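ParM protein (Staphylococcus aureus, PDB 3JS6) probably forms nucleotide-dependent actin-like filaments that drive segregation of the plasmid pSK41 in Staphylococcus aureus. Local coordinates at residues L9-G14 and K90-L95; L167-M172 and Q323-R328; K268-L273 and F305-H310; G286-I291 and H310-V315. All coordinates share one frame; numbering follows the deposited sequence.

Contact 1. Residues L9-G14 and K90-L95; sequences LDFGNG and KSFKDL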
# COMPACT_ATOMS: atom_id res chain seq x y z
N LEU A 9 -2.80 5.95 4.97
CA LEU A 9 -2.28 6.00 3.60
C LEU A 9 -1.15 5.02 3.40
O LEU A 9 -0.35 4.80 4.31
CB LEU A 9 -1.76 7.40 3.29
CG LEU A 9 -2.82 8.46 3.03
CD1 LEU A 9 -2.20 9.88 3.06
CD2 LEU A 9 -3.46 8.18 1.64
N ASP A 10 -1.08 4.45 2.21
CA ASP A 10 -0.03 3.47 1.90
C ASP A 10 0.48 3.80 0.51
O ASP A 10 -0.20 3.51 -0.48
CB ASP A 10 -0.67 2.08 1.90
CG ASP A 10 0.34 0.96 1.59
OD1 ASP A 10 1.55 1.23 1.40
OD2 ASP A 10 -0.09 -0.21 1.57
N PHE A 11 1.64 4.44 0.43
CA PHE A 11 2.22 4.82 -0.85
C PHE A 11 3.13 3.70 -1.33
O PHE A 11 4.35 3.78 -1.20
CB PHE A 11 2.99 6.13 -0.72
CG PHE A 11 2.14 7.29 -0.29
CD1 PHE A 11 2.02 7.64 1.05
CD2 PHE A 11 1.41 8.00 -1.24
CE1 PHE A 11 1.19 8.69 1.46
CE2 PHE A 11 0.56 9.06 -0.85
CZ PHE A 11 0.46 9.40 0.51
N GLY A 12 2.53 2.66 -1.89
CA GLY A 12 3.31 1.52 -2.32
C GLY A 12 3.82 1.47 -3.74
O GLY A 12 3.78 2.45 -4.50
N ASN A 13 4.33 0.29 -4.05
CA ASN A 13 4.87 -0.07 -5.36
C ASN A 13 4.31 0.81 -6.47
O ASN A 13 4.82 1.91 -6.73
CB ASN A 13 4.53 -1.54 -5.64
CG ASN A 13 3.27 -2.01 -4.90
OD1 ASN A 13 2.24 -1.31 -4.89
ND2 ASN A 13 3.35 -3.19 -4.28
N GLY A 14 3.26 0.32 -7.11
CA GLY A 14 2.64 1.06 -8.19
C GLY A 14 1.25 1.58 -7.86
O GLY A 14 0.60 2.15 -8.73
N LYS A 90 9.21 16.24 -6.87
CA LYS A 90 7.92 16.89 -7.11
C LYS A 90 6.78 15.90 -7.33
O LYS A 90 5.72 16.04 -6.74
CB LYS A 90 8.05 17.79 -8.34
CG LYS A 90 6.75 18.19 -8.97
CD LYS A 90 6.21 19.46 -8.38
CE LYS A 90 5.08 19.98 -9.24
NZ LYS A 90 5.56 20.27 -10.60
N SER A 91 7.02 14.93 -8.19
CA SER A 91 6.10 13.85 -8.53
C SER A 91 5.42 13.25 -7.29
O SER A 91 4.19 13.14 -7.18
CB SER A 91 6.90 12.73 -9.23
OG SER A 91 6.06 11.86 -9.92
N PHE A 92 6.26 12.81 -6.36
CA PHE A 92 5.77 12.17 -5.15
C PHE A 92 5.11 13.17 -4.23
O PHE A 92 4.07 12.88 -3.62
CB PHE A 92 6.91 11.45 -4.43
CG PHE A 92 6.47 10.74 -3.17
CD1 PHE A 92 6.69 11.30 -1.92
CD2 PHE A 92 5.83 9.51 -3.25
CE1 PHE A 92 6.29 10.64 -0.76
CE2 PHE A 92 5.42 8.85 -2.08
CZ PHE A 92 5.66 9.42 -0.84
N LYS A 93 5.71 14.35 -4.09
CA LYS A 93 5.11 15.35 -3.22
C LYS A 93 3.70 15.69 -3.69
O LYS A 93 2.81 15.87 -2.87
CB LYS A 93 5.98 16.61 -3.15
CG LYS A 93 7.26 16.36 -2.38
CD LYS A 93 8.06 17.62 -2.11
CE LYS A 93 8.84 18.08 -3.31
NZ LYS A 93 9.73 19.20 -2.91
N ASP A 94 3.50 15.78 -5.01
CA ASP A 94 2.17 16.10 -5.54
C ASP A 94 1.21 14.94 -5.27
O ASP A 94 0.03 15.15 -4.94
CB ASP A 94 2.23 16.40 -7.05
CG ASP A 94 2.91 17.74 -7.37
OD1 ASP A 94 3.28 17.96 -8.54
OD2 ASP A 94 3.06 18.60 -6.46
N LEU A 95 1.70 13.71 -5.44
CA LEU A 95 0.92 12.52 -5.19
C LEU A 95 0.41 12.54 -3.73
O LEU A 95 -0.76 12.24 -3.45
CB LEU A 95 1.77 11.27 -5.40
CG LEU A 95 1.10 9.92 -5.07
CD1 LEU A 95 -0.01 9.62 -6.09
CD2 LEU A 95 2.16 8.81 -5.10
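F11 ends the first strand of the actin-type fold, and its side chain meets F92 and L95 near the start of helix 90-104. The two phenyl rings form a T-shaped (edge-to-face) pair, with the edge of F92 turned toward the face of F11. Their centroids lie 5.5 Å apart and their planes are inclined at 68°. F92 CE2 makes the closest approach, 3.9 Å from F11 CB. The CG of F92 stands anti to the backbone N (chi1 -179°), which carries the ring off the helix toward the strand. Farther along the helix, L95 touches the F11 ring through one methyl, with L95 CD2 4.0 Å from F11 CD2. Strand 4-11 turns here into a hairpin with strand 15-20. The sequence DFGNG at the bend fits the phosphate-1 motif of actin-like ATPases, where this loop lies by the nucleotide phosphates. A similar role is likely here, although this is the apo protein. Around the pair, V96 and S99 of the same helix and F133 of helix 128-137 also touch F11, and Y87 meets the F92 ring. D10 instead contacts N326, V327 and Y330 of helix 325-342.

Contact 2. Residues L167-M172 and Q323-R328; sequences LLDLNM and QFSNVR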
# COMPACT_ATOMS: atom_id res chain seq x y z
N LEU A 167 0.98 -6.83 9.83
CA LEU A 167 0.91 -7.58 11.08
C LEU A 167 -0.21 -7.05 12.00
O LEU A 167 -0.95 -7.82 12.63
CB LEU A 167 2.25 -7.50 11.82
CG LEU A 167 3.29 -8.47 11.29
CD1 LEU A 167 4.65 -8.19 11.90
CD2 LEU A 167 2.85 -9.88 11.59
N LEU A 168 -0.31 -5.72 12.10
CA LEU A 168 -1.30 -5.06 12.94
C LEU A 168 -2.74 -5.27 12.49
O LEU A 168 -3.66 -5.25 13.31
CB LEU A 168 -0.99 -3.57 13.02
CG LEU A 168 0.29 -3.23 13.79
CD1 LEU A 168 0.54 -1.70 13.72
CD2 LEU A 168 0.17 -3.69 15.24
N ASP A 169 -2.93 -5.45 11.18
CA ASP A 169 -4.25 -5.69 10.61
C ASP A 169 -4.78 -6.97 11.27
O ASP A 169 -5.94 -7.04 11.64
CB ASP A 169 -4.11 -5.89 9.08
CG ASP A 169 -5.42 -6.28 8.36
OD1 ASP A 169 -6.52 -5.80 8.71
OD2 ASP A 169 -5.32 -7.07 7.39
N LEU A 170 -3.90 -7.95 11.44
CA LEU A 170 -4.28 -9.25 11.99
C LEU A 170 -3.86 -9.53 13.42
O LEU A 170 -4.00 -10.65 13.90
CB LEU A 170 -3.72 -10.36 11.10
CG LEU A 170 -4.13 -10.21 9.62
CD1 LEU A 170 -3.51 -11.31 8.80
CD2 LEU A 170 -5.65 -10.25 9.51
N ASN A 171 -3.32 -8.55 14.12
CA ASN A 171 -2.91 -8.85 15.49
C ASN A 171 -3.24 -7.75 16.48
O ASN A 171 -2.59 -7.63 17.53
CB ASN A 171 -1.41 -9.17 15.52
CG ASN A 171 -1.11 -10.52 14.92
OD1 ASN A 171 -1.23 -11.54 15.60
ND2 ASN A 171 -0.74 -10.54 13.65
N MSE A 172 -4.26 -6.97 16.14
CA MSE A 172 -4.68 -5.87 17.00
C MSE A 172 -6.15 -5.53 16.94
O MSE A 172 -6.75 -5.39 15.85
CB MSE A 172 -3.85 -4.63 16.66
CG MSE A 172 -4.21 -3.39 17.42
SE MSE A 172 -3.00 -1.92 16.98
CE MSE A 172 -3.70 -0.67 18.26
N GLN A 323 -4.90 -5.99 -0.45
CA GLN A 323 -4.40 -4.69 -0.90
C GLN A 323 -4.56 -3.63 0.19
O GLN A 323 -3.75 -2.71 0.30
CB GLN A 323 -5.13 -4.25 -2.18
CG GLN A 323 -6.64 -4.23 -2.03
CD GLN A 323 -7.39 -4.14 -3.36
OE1 GLN A 323 -8.62 -4.30 -3.40
NE2 GLN A 323 -6.66 -3.86 -4.44
N PHE A 324 -5.61 -3.75 1.01
CA PHE A 324 -5.83 -2.78 2.08
C PHE A 324 -5.29 -3.15 3.48
O PHE A 324 -5.49 -2.41 4.46
CB PHE A 324 -7.33 -2.47 2.14
CG PHE A 324 -7.83 -1.71 0.92
CD1 PHE A 324 -8.56 -2.36 -0.08
CD2 PHE A 324 -7.53 -0.37 0.76
CE1 PHE A 324 -8.99 -1.67 -1.23
CE2 PHE A 324 -7.95 0.34 -0.39
CZ PHE A 324 -8.68 -0.32 -1.39
N SER A 325 -4.61 -4.29 3.58
CA SER A 325 -4.06 -4.74 4.87
C SER A 325 -3.18 -3.71 5.56
O SER A 325 -3.36 -3.47 6.76
CB SER A 325 -3.24 -6.03 4.70
OG SER A 325 -4.06 -7.18 4.83
N ASN A 326 -2.23 -3.13 4.83
CA ASN A 326 -1.35 -2.12 5.43
C ASN A 326 -2.17 -0.95 5.98
O ASN A 326 -2.01 -0.55 7.13
CB ASN A 326 -0.35 -1.58 4.39
CG ASN A 326 0.87 -2.50 4.19
OD1 ASN A 326 1.57 -2.41 3.18
ND2 ASN A 326 1.13 -3.35 5.16
N VAL A 327 -3.06 -0.40 5.14
CA VAL A 327 -3.87 0.72 5.57
C VAL A 327 -4.74 0.41 6.79
O VAL A 327 -4.89 1.25 7.67
CB VAL A 327 -4.72 1.23 4.39
CG1 VAL A 327 -5.88 2.05 4.88
CG2 VAL A 327 -3.85 2.07 3.48
N ARG A 328 -5.34 -0.79 6.84
CA ARG A 328 -6.17 -1.14 7.99
C ARG A 328 -5.28 -1.21 9.21
O ARG A 328 -5.73 -0.90 10.31
CB ARG A 328 -6.88 -2.51 7.80
CG ARG A 328 -7.98 -2.53 6.70
CD ARG A 328 -8.80 -3.84 6.72
NE ARG A 328 -7.99 -5.02 6.44
CZ ARG A 328 -7.79 -5.59 5.25
NH1 ARG A 328 -8.33 -5.10 4.15
NH2 ARG A 328 -7.00 -6.65 5.18
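D169 and R328 face each other as a two-pronged ion pair, with the guanidinium turned side-on to the carboxylate. R328 uses NE and NH2, one for each carboxylate oxygen. The NE bond to D169 OD1 is 2.8 Å long and fairly straight. R328 NH2 lies 2.8 Å from D169 OD2 and reaches it on the syn side but tilted well out of the carboxylate plane. The two flat groups are not coplanar: their planes are 50° apart. D169 OD1 lies at the edge of the guanidinium, near its plane, but NE meets that oxygen from above the carboxylate plane. The R328 chain bends at chi3 (-63°), which folds the guanidinium back beside the first turn of its own helix. One of its faces lies against the backbone of F324 and S325. The hydroxyl of S325 adds a third bond, S325 OG donating to D169 OD2 over 2.9 Å. It comes from the same face of the carboxylate as NH2, so OD2 is gripped by two donors.

D169 lies near the C-terminal end of helix 162-169, and S325 and R328 lie on the first turn of helix 325-342. In actin-like folds the chain passes between the two large domains through two such helices, so this pair probably belongs to the interdomain hinge. D169 is buried, and the nearby positive charge would probably favour its ionised form. R328 NH1 also binds D321 O. K332 NZ donates to the carbonyl oxygens of L168, D169 and M172, tying the end of helix 162-169 to the same partner helix.

Contact 3. Residues K268-L273 and F305-H310; sequences KEQDSL and FDSLSH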
# COMPACT_ATOMS: atom_id res chain seq x y z
N LYS A 268 2.73 -26.69 -11.85
CA LYS A 268 4.16 -27.01 -11.93
C LYS A 268 5.02 -25.81 -11.55
O LYS A 268 5.95 -25.92 -10.76
CB LYS A 268 4.51 -27.49 -13.34
CG LYS A 268 4.71 -29.01 -13.47
CD LYS A 268 3.81 -29.84 -12.54
CE LYS A 268 4.44 -30.03 -11.15
NZ LYS A 268 3.61 -30.87 -10.23
N GLU A 269 4.70 -24.65 -12.12
CA GLU A 269 5.44 -23.45 -11.81
C GLU A 269 5.26 -23.13 -10.32
O GLU A 269 6.23 -22.90 -9.60
CB GLU A 269 4.91 -22.29 -12.66
CG GLU A 269 5.97 -21.59 -13.50
CD GLU A 269 6.54 -22.47 -14.61
OE1 GLU A 269 7.26 -23.45 -14.30
OE2 GLU A 269 6.26 -22.19 -15.80
N GLN A 270 4.01 -23.13 -9.86
CA GLN A 270 3.72 -22.82 -8.46
C GLN A 270 4.34 -23.85 -7.51
O GLN A 270 4.72 -23.53 -6.39
CB GLN A 270 2.21 -22.74 -8.23
CG GLN A 270 1.56 -24.09 -7.90
CD GLN A 270 0.72 -24.05 -6.63
OE1 GLN A 270 0.57 -25.06 -5.94
NE2 GLN A 270 0.16 -22.88 -6.32
N ASP A 271 4.44 -25.10 -7.96
CA ASP A 271 5.03 -26.13 -7.12
C ASP A 271 6.46 -25.79 -6.78
O ASP A 271 6.91 -25.99 -5.64
CB ASP A 271 4.99 -27.47 -7.85
CG ASP A 271 4.01 -28.43 -7.23
OD1 ASP A 271 2.81 -28.10 -7.18
OD2 ASP A 271 4.45 -29.52 -6.80
N SER A 272 7.19 -25.28 -7.77
CA SER A 272 8.58 -24.91 -7.60
C SER A 272 8.74 -23.61 -6.82
O SER A 272 9.67 -23.45 -6.03
CB SER A 272 9.26 -24.79 -8.96
OG SER A 272 8.47 -24.03 -9.86
N LEU A 273 7.83 -22.67 -7.05
CA LEU A 273 7.87 -21.40 -6.35
C LEU A 273 7.71 -21.67 -4.86
O LEU A 273 8.51 -21.20 -4.04
CB LEU A 273 6.75 -20.50 -6.87
CG LEU A 273 6.70 -19.03 -6.44
CD1 LEU A 273 5.95 -18.24 -7.50
CD2 LEU A 273 6.03 -18.87 -5.09
N PHE A 305 -2.05 -18.83 -1.57
CA PHE A 305 -2.49 -19.18 -0.22
C PHE A 305 -3.01 -20.63 -0.08
O PHE A 305 -2.67 -21.34 0.87
CB PHE A 305 -3.54 -18.17 0.27
CG PHE A 305 -4.02 -18.42 1.67
CD1 PHE A 305 -5.33 -18.86 1.91
CD2 PHE A 305 -3.14 -18.30 2.74
CE1 PHE A 305 -5.76 -19.19 3.19
CE2 PHE A 305 -3.56 -18.63 4.04
CZ PHE A 305 -4.87 -19.08 4.26
N ASP A 306 -3.81 -21.06 -1.04
CA ASP A 306 -4.33 -22.42 -0.99
C ASP A 306 -3.26 -23.49 -0.93
O ASP A 306 -3.25 -24.32 -0.03
CB ASP A 306 -5.25 -22.69 -2.19
CG ASP A 306 -6.49 -21.83 -2.15
OD1 ASP A 306 -7.06 -21.68 -1.04
OD2 ASP A 306 -6.90 -21.32 -3.22
N SER A 307 -2.33 -23.47 -1.87
CA SER A 307 -1.28 -24.48 -1.87
C SER A 307 -0.41 -24.39 -0.63
O SER A 307 0.00 -25.42 -0.09
CB SER A 307 -0.44 -24.34 -3.14
OG SER A 307 -1.24 -24.61 -4.28
N LEU A 308 -0.13 -23.17 -0.18
CA LEU A 308 0.69 -23.00 1.02
C LEU A 308 0.03 -23.67 2.21
O LEU A 308 0.70 -24.33 3.01
CB LEU A 308 0.90 -21.51 1.32
CG LEU A 308 1.90 -20.85 0.37
CD1 LEU A 308 1.87 -19.31 0.47
CD2 LEU A 308 3.26 -21.38 0.69
N SER A 309 -1.28 -23.49 2.32
CA SER A 309 -2.04 -24.06 3.42
C SER A 309 -1.98 -25.58 3.48
O SER A 309 -2.12 -26.16 4.55
CB SER A 309 -3.50 -23.61 3.33
OG SER A 309 -3.64 -22.26 3.74
N HIS A 310 -1.78 -26.22 2.33
CA HIS A 310 -1.69 -27.68 2.29
C HIS A 310 -0.24 -28.10 2.43
O HIS A 310 0.06 -29.26 2.70
CB HIS A 310 -2.26 -28.21 0.97
CG HIS A 310 -3.72 -27.92 0.78
ND1 HIS A 310 -4.19 -26.72 0.29
CD2 HIS A 310 -4.82 -28.66 1.07
CE1 HIS A 310 -5.51 -26.72 0.29
NE2 HIS A 310 -5.92 -27.89 0.76
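Q270 reaches from helix 263-284 to S307 on helix 301-311. Its CB already points toward the second helix. CG sits between the backbone N and the carbonyl carbon (chi1 87°), and the chain bends again at chi2 (128°), away from a staggered value. These turns set the amide before S307. Amide carbon CD of Q270 is 3.1 Å from S307 OG. At the tip, OE1 accepts a hydrogen bond from S307 OG. The modelled distance from Q270 OE1 to S307 OG is 2.5 Å, which is very short, so its exact length is doubtful. S307 OG is also 3.0 Å from Q270 NE2, so the hydroxyl stands before both ends of the amide, nearer the oxygen.

The two helices belong to the second domain of the actin-like fold and lie against its five-stranded sheet. L273 of the first helix and L308 of the second both touch F191 on strand 185-191. Helix 301-311 is also the connection between the parallel strands 293-297 and 316-317, a beta-alpha-beta crossover. It is kinked at 306 and 307, where the backbone N atoms lack their bond to the preceding turn. S307 therefore sits at the kink. Its side chain also touches I274, one turn along from Q270. H310 ND1 bonds back to D306 O over 2.6 Å, on the same helix.

Contact 4. Residues G286-I291 and H310-V315; sequences GNINSI and HYYSDV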
# COMPACT_ATOMS: atom_id res chain seq x y z
N GLY A 286 14.02 -20.71 10.27
CA GLY A 286 14.13 -21.83 11.17
C GLY A 286 13.03 -22.88 11.07
O GLY A 286 12.29 -22.94 10.09
N ASN A 287 12.95 -23.71 12.10
CA ASN A 287 11.95 -24.76 12.15
C ASN A 287 10.61 -24.08 12.01
O ASN A 287 10.26 -23.21 12.81
CB ASN A 287 12.03 -25.49 13.49
CG ASN A 287 10.91 -26.50 13.68
OD1 ASN A 287 10.71 -27.01 14.79
ND2 ASN A 287 10.17 -26.79 12.61
N ILE A 288 9.85 -24.48 10.99
CA ILE A 288 8.54 -23.89 10.73
C ILE A 288 7.60 -24.04 11.91
O ILE A 288 6.50 -23.48 11.91
CB ILE A 288 7.92 -24.51 9.47
CG1 ILE A 288 8.87 -24.26 8.29
CG2 ILE A 288 6.54 -23.92 9.21
CD1 ILE A 288 8.42 -24.83 6.96
N ASN A 289 8.03 -24.78 12.93
CA ASN A 289 7.21 -24.98 14.11
C ASN A 289 7.48 -23.93 15.18
O ASN A 289 6.71 -23.79 16.13
CB ASN A 289 7.43 -26.39 14.66
CG ASN A 289 6.78 -27.45 13.79
OD1 ASN A 289 5.57 -27.43 13.57
ND2 ASN A 289 7.58 -28.39 13.30
N SER A 290 8.58 -23.20 15.02
CA SER A 290 8.93 -22.14 15.96
C SER A 290 8.21 -20.86 15.52
O SER A 290 8.25 -19.84 16.21
CB SER A 290 10.44 -21.91 15.95
OG SER A 290 10.89 -21.44 14.68
N ILE A 291 7.55 -20.91 14.38
CA ILE A 291 6.85 -19.73 13.88
C ILE A 291 5.38 -19.78 14.29
O ILE A 291 4.71 -20.79 14.10
CB ILE A 291 7.00 -19.66 12.36
CG1 ILE A 291 8.49 -19.65 12.02
CG2 ILE A 291 6.34 -18.39 11.82
CD1 ILE A 291 8.81 -19.95 10.55
N HIS A 310 -1.78 -26.22 2.33
CA HIS A 310 -1.69 -27.68 2.29
C HIS A 310 -0.24 -28.10 2.43
O HIS A 310 0.06 -29.26 2.70
CB HIS A 310 -2.26 -28.21 0.97
CG HIS A 310 -3.72 -27.92 0.78
ND1 HIS A 310 -4.19 -26.72 0.29
CD2 HIS A 310 -4.82 -28.66 1.07
CE1 HIS A 310 -5.51 -26.72 0.29
NE2 HIS A 310 -5.92 -27.89 0.76
N TYR A 311 0.66 -27.14 2.26
CA TYR A 311 2.08 -27.42 2.38
C TYR A 311 2.41 -27.58 3.86
O TYR A 311 3.17 -28.47 4.24
CB TYR A 311 2.88 -26.28 1.75
CG TYR A 311 4.36 -26.53 1.70
CD1 TYR A 311 5.20 -26.03 2.69
CD2 TYR A 311 4.93 -27.31 0.68
CE1 TYR A 311 6.56 -26.30 2.68
CE2 TYR A 311 6.29 -27.59 0.67
CZ TYR A 311 7.10 -27.08 1.67
OH TYR A 311 8.44 -27.36 1.70
N TYR A 312 1.83 -26.71 4.68
CA TYR A 312 2.02 -26.75 6.14
C TYR A 312 0.72 -26.35 6.80
O TYR A 312 0.08 -25.36 6.43
CB TYR A 312 3.12 -25.81 6.61
CG TYR A 312 4.47 -26.49 6.76
CD1 TYR A 312 5.17 -26.93 5.64
CD2 TYR A 312 5.05 -26.68 8.02
CE1 TYR A 312 6.42 -27.54 5.75
CE2 TYR A 312 6.31 -27.30 8.15
CZ TYR A 312 6.99 -27.72 7.00
OH TYR A 312 8.24 -28.30 7.09
N SER A 313 0.32 -27.13 7.79
CA SER A 313 -0.91 -26.89 8.50
C SER A 313 -0.77 -25.95 9.69
O SER A 313 0.28 -25.89 10.34
CB SER A 313 -1.49 -28.22 8.97
OG SER A 313 -0.52 -28.92 9.73
N ASP A 314 -1.84 -25.22 9.96
CA ASP A 314 -1.93 -24.31 11.09
C ASP A 314 -0.86 -23.24 11.21
O ASP A 314 -0.42 -22.94 12.32
CB ASP A 314 -1.95 -25.12 12.39
CG ASP A 314 -2.96 -26.25 12.35
OD1 ASP A 314 -4.10 -26.01 11.91
OD2 ASP A 314 -2.60 -27.37 12.77
N VAL A 315 -0.43 -22.65 10.11
CA VAL A 315 0.58 -21.59 10.24
C VAL A 315 0.37 -20.42 9.30
O VAL A 315 0.69 -19.28 9.65
CB VAL A 315 2.02 -22.13 10.06
CG1 VAL A 315 2.24 -22.57 8.62
CG2 VAL A 315 3.01 -21.04 10.43
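I288 has CG1 beside its backbone N (chi1 -59°) and a fully extended end, so CD1 reaches out over the ring of Y312. The tyrosine has chi1 -95°, off the usual staggered value, and presents one face to the isoleucine. CD1 lies 3.5 Å from the centroid of the Y312 ring and 24° off the ring normal, a CH-pi contact. It is displaced toward the hydroxyl end of the ring: I288 CD1 is 3.2 Å from Y312 CZ, a tight approach. The other branch stands on the same side of the ring but out over its CD2-CE2 edge, with I288 CG2 3.4 Å from Y312 CD2.

Beside this pair, I291 and V315 meet more loosely. V315 CG2 is 4.1 Å from I291 O, and the two CG2 methyls are farther apart still.

I288 sits inside a type I beta turn from N287 to S290, in the loop between helix 263-284 and strand 293-297. N287 O accepts from both S290 N, at 2.8 Å, and S290 OG, at 2.7 Å, which braces the turn. The other segment leaves helix 301-311 and leads into strand 316-317. The contact thus joins the entrances to two parallel neighbouring strands of the second domain, and V315 is already backbone-bonded to I294. Y312 also touches E282 of helix 263-284.

No hydrogen bond crosses between the segments. The contact is apolar, with an aliphatic methyl over an aromatic face, so dispersion and a weak CH-pi attraction carry it.

Contact 1 lies in the first domain, contacts 3 and 4 in the second, and contact 2 at the helices between them. Along the chain contact 1 closes before contact 2 opens, and contacts 3 and 4 are nested within the loop that contact 2 closes. Contacts 1 and 2 have centres 20 Å apart but touch, through D10 against N326 and V327. Contacts 3 and 4 share H310 and helix 301-311, with centres 14 Å apart, and their segments alternate. Contact 1 stays at least about 16 Å from both by nearest atoms. The probable hinge adjoins the likely phosphate-binding loop, while contacts 3 and 4 lie where helices 263-284 and 301-311 and their loops meet, by edge strand 316-317.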